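Muconolactone isomerase-like protein (PDB 1VDH) catalyses the hydrogen peroxide-dependent decarboxylation of Fe-coproporphyrin III to heme b, the last step of coproporphyrin-dependent heme biosynthesis. Local coordinates at residues K170-T175 with D220-R225. Numbering follows the deposited sequence.
Sequences KAHGET and DEVSAR
Thr175 and Asp220 reach for each other from opposite directions at the tight end of this contact: the carboxylate extends across to the helix holding Thr175, and the threonine OG1 hydrogen-bonds with Asp220 OD1 at 2.7 Å. That hydroxyl also sits 3.1 Å from Ala171 O, one turn back in its own helix. The second carboxylate oxygen is close as well: Asp220 OD2 lies 3.0 Å from Thr175 OG1 and also packs against Thr175 CB and CG2. Both residues are buried, and Met217, from helix 207-217, also touches Thr175.

Next to this pair His172 leaves the helix with CG anti to the backbone N (chi1 -174°), which sends the ring along the flank of 220-225. The ring plane stands nearly perpendicular to the Asp220 carboxylate, 85° apart. Val222 CG1 packs obliquely against it, 3.6 Å from His172 ND1, and Ser223 OG comes no nearer than 3.8 Å to His172 CE1. These are van der Waals contacts, and ND1 is buried with no polar partner in the model. The looser side is at Ala171 and the His172 ring, both partly exposed; the exposed surface of the helix continues at Lys170 and Glu174.

His172 is the predicted axial ligand of the coproheme iron and Ser223 a predicted coproheme-binding residue, so this junction of helix 162-177 with the start of helix 221-226 probably forms part of the proximal wall of the coproheme pocket in the chlorite dismutase-like fold.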
loop_
_atom_site.group_PDB
_atom_site.type_symbol
_atom_site.label_atom_id
_atom_site.label_comp_id
_atom_site.label_asym_id
_atom_site.label_seq_id
_atom_site.Cartn_x
_atom_site.Cartn_y
_atom_site.Cartn_z
ATOM N N LYS A 170 5.774 -13.433 31.461
ATOM C CA LYS A 170 5.437 -13.256 32.870
ATOM C C LYS A 170 5.423 -11.767 33.220
ATOM O O LYS A 170 4.483 -11.281 33.853
ATOM C CB LYS A 170 6.415 -14.023 33.770
ATOM C CG LYS A 170 5.973 -14.093 35.226
ATOM C CD LYS A 170 6.842 -15.037 36.045
ATOM C CE LYS A 170 6.337 -15.131 37.483
ATOM N NZ LYS A 170 7.109 -16.122 38.289
ATOM N N ALA A 171 6.442 -11.043 32.760
ATOM C CA ALA A 171 6.554 -9.605 33.006
ATOM C C ALA A 171 5.397 -8.858 32.348
ATOM O O ALA A 171 4.891 -7.872 32.888
ATOM C CB ALA A 171 7.885 -9.088 32.474
ATOM N N HIS A 172 4.991 -9.335 31.174
ATOM C CA HIS A 172 3.886 -8.753 30.420
ATOM C C HIS A 172 2.598 -8.917 31.228
ATOM O O HIS A 172 1.843 -7.956 31.418
ATOM C CB HIS A 172 3.756 -9.462 29.068
ATOM C CG HIS A 172 2.745 -8.846 28.152
ATOM N ND1 HIS A 172 2.924 -7.609 27.569
ATOM C CD2 HIS A 172 1.551 -9.302 27.707
ATOM C CE1 HIS A 172 1.885 -7.332 26.803
ATOM N NE2 HIS A 172 1.036 -8.341 26.870
ATOM N N GLY A 173 2.369 -10.138 31.713
ATOM C CA GLY A 173 1.189 -10.425 32.512
ATOM C C GLY A 173 1.151 -9.591 33.780
ATOM O O GLY A 173 0.084 -9.152 34.211
ATOM N N GLU A 174 2.321 -9.365 34.371
ATOM C CA GLU A 174 2.440 -8.565 35.588
ATOM C C GLU A 174 2.045 -7.116 35.323
ATOM O O GLU A 174 1.252 -6.533 36.067
ATOM C CB GLU A 174 3.873 -8.608 36.117
ATOM C CG GLU A 174 4.290 -9.956 36.690
ATOM C CD GLU A 174 5.764 -10.018 37.061
ATOM O OE1 GLU A 174 6.227 -11.112 37.451
ATOM O OE2 GLU A 174 6.462 -8.982 36.964
ATOM N N THR A 175 2.598 -6.546 34.254
ATOM C CA THR A 175 2.310 -5.166 33.878
ATOM C C THR A 175 0.816 -4.941 33.676
ATOM O O THR A 175 0.272 -3.922 34.111
ATOM C CB THR A 175 3.064 -4.771 32.586
ATOM O OG1 THR A 175 4.473 -4.800 32.835
ATOM C CG2 THR A 175 2.667 -3.371 32.129
ATOM N N ASP A 220 7.559 -3.005 28.181
ATOM C CA ASP A 220 7.943 -4.355 28.615
ATOM C C ASP A 220 8.817 -4.879 27.479
ATOM O O ASP A 220 8.513 -4.630 26.311
ATOM C CB ASP A 220 6.717 -5.270 28.761
ATOM C CG ASP A 220 5.792 -4.851 29.896
ATOM O OD1 ASP A 220 6.266 -4.224 30.866
ATOM O OD2 ASP A 220 4.580 -5.161 29.817
ATOM N N GLU A 221 9.887 -5.601 27.802
ATOM C CA GLU A 221 10.781 -6.109 26.761
ATOM C C GLU A 221 10.073 -6.918 25.675
ATOM O O GLU A 221 10.381 -6.773 24.489
ATOM C CB GLU A 221 11.936 -6.920 27.360
ATOM C CG GLU A 221 12.976 -7.337 26.315
ATOM C CD GLU A 221 14.243 -7.937 26.914
ATOM O OE1 GLU A 221 14.443 -7.852 28.144
ATOM O OE2 GLU A 221 15.050 -8.489 26.140
ATOM N N VAL A 222 9.101 -7.737 26.076
ATOM C CA VAL A 222 8.363 -8.556 25.122
ATOM C C VAL A 222 7.723 -7.712 24.017
ATOM O O VAL A 222 7.771 -8.083 22.845
ATOM C CB VAL A 222 7.297 -9.438 25.825
ATOM C CG1 VAL A 222 6.242 -8.577 26.516
ATOM C CG2 VAL A 222 6.658 -10.386 24.819
ATOM N N SER A 223 7.167 -6.558 24.383
ATOM C CA SER A 223 6.543 -5.677 23.402
ATOM C C SER A 223 7.574 -4.786 22.710
ATOM O O SER A 223 7.572 -4.660 21.487
ATOM C CB SER A 223 5.468 -4.804 24.060
ATOM O OG SER A 223 4.481 -5.593 24.708
ATOM N N ALA A 224 8.449 -4.171 23.499
ATOM C CA ALA A 224 9.474 -3.277 22.969
ATOM C C ALA A 224 10.347 -3.911 21.888
ATOM O O ALA A 224 10.627 -3.282 20.862
ATOM C CB ALA A 224 10.341 -2.732 24.106
ATOM N N ARG A 225 10.757 -5.158 22.109
ATOM C CA ARG A 225 11.609 -5.861 21.154
ATOM C C ARG A 225 10.903 -6.805 20.182
ATOM O O ARG A 225 11.357 -6.970 19.049
ATOM C CB ARG A 225 12.702 -6.657 21.886
ATOM C CG ARG A 225 13.792 -5.812 22.535
ATOM C CD ARG A 225 14.874 -6.687 23.171
ATOM N NE ARG A 225 15.544 -7.543 22.191
ATOM C CZ ARG A 225 16.466 -8.456 22.491
ATOM N NH1 ARG A 225 16.840 -8.642 23.751
ATOM N NH2 ARG A 225 17.022 -9.182 21.529
#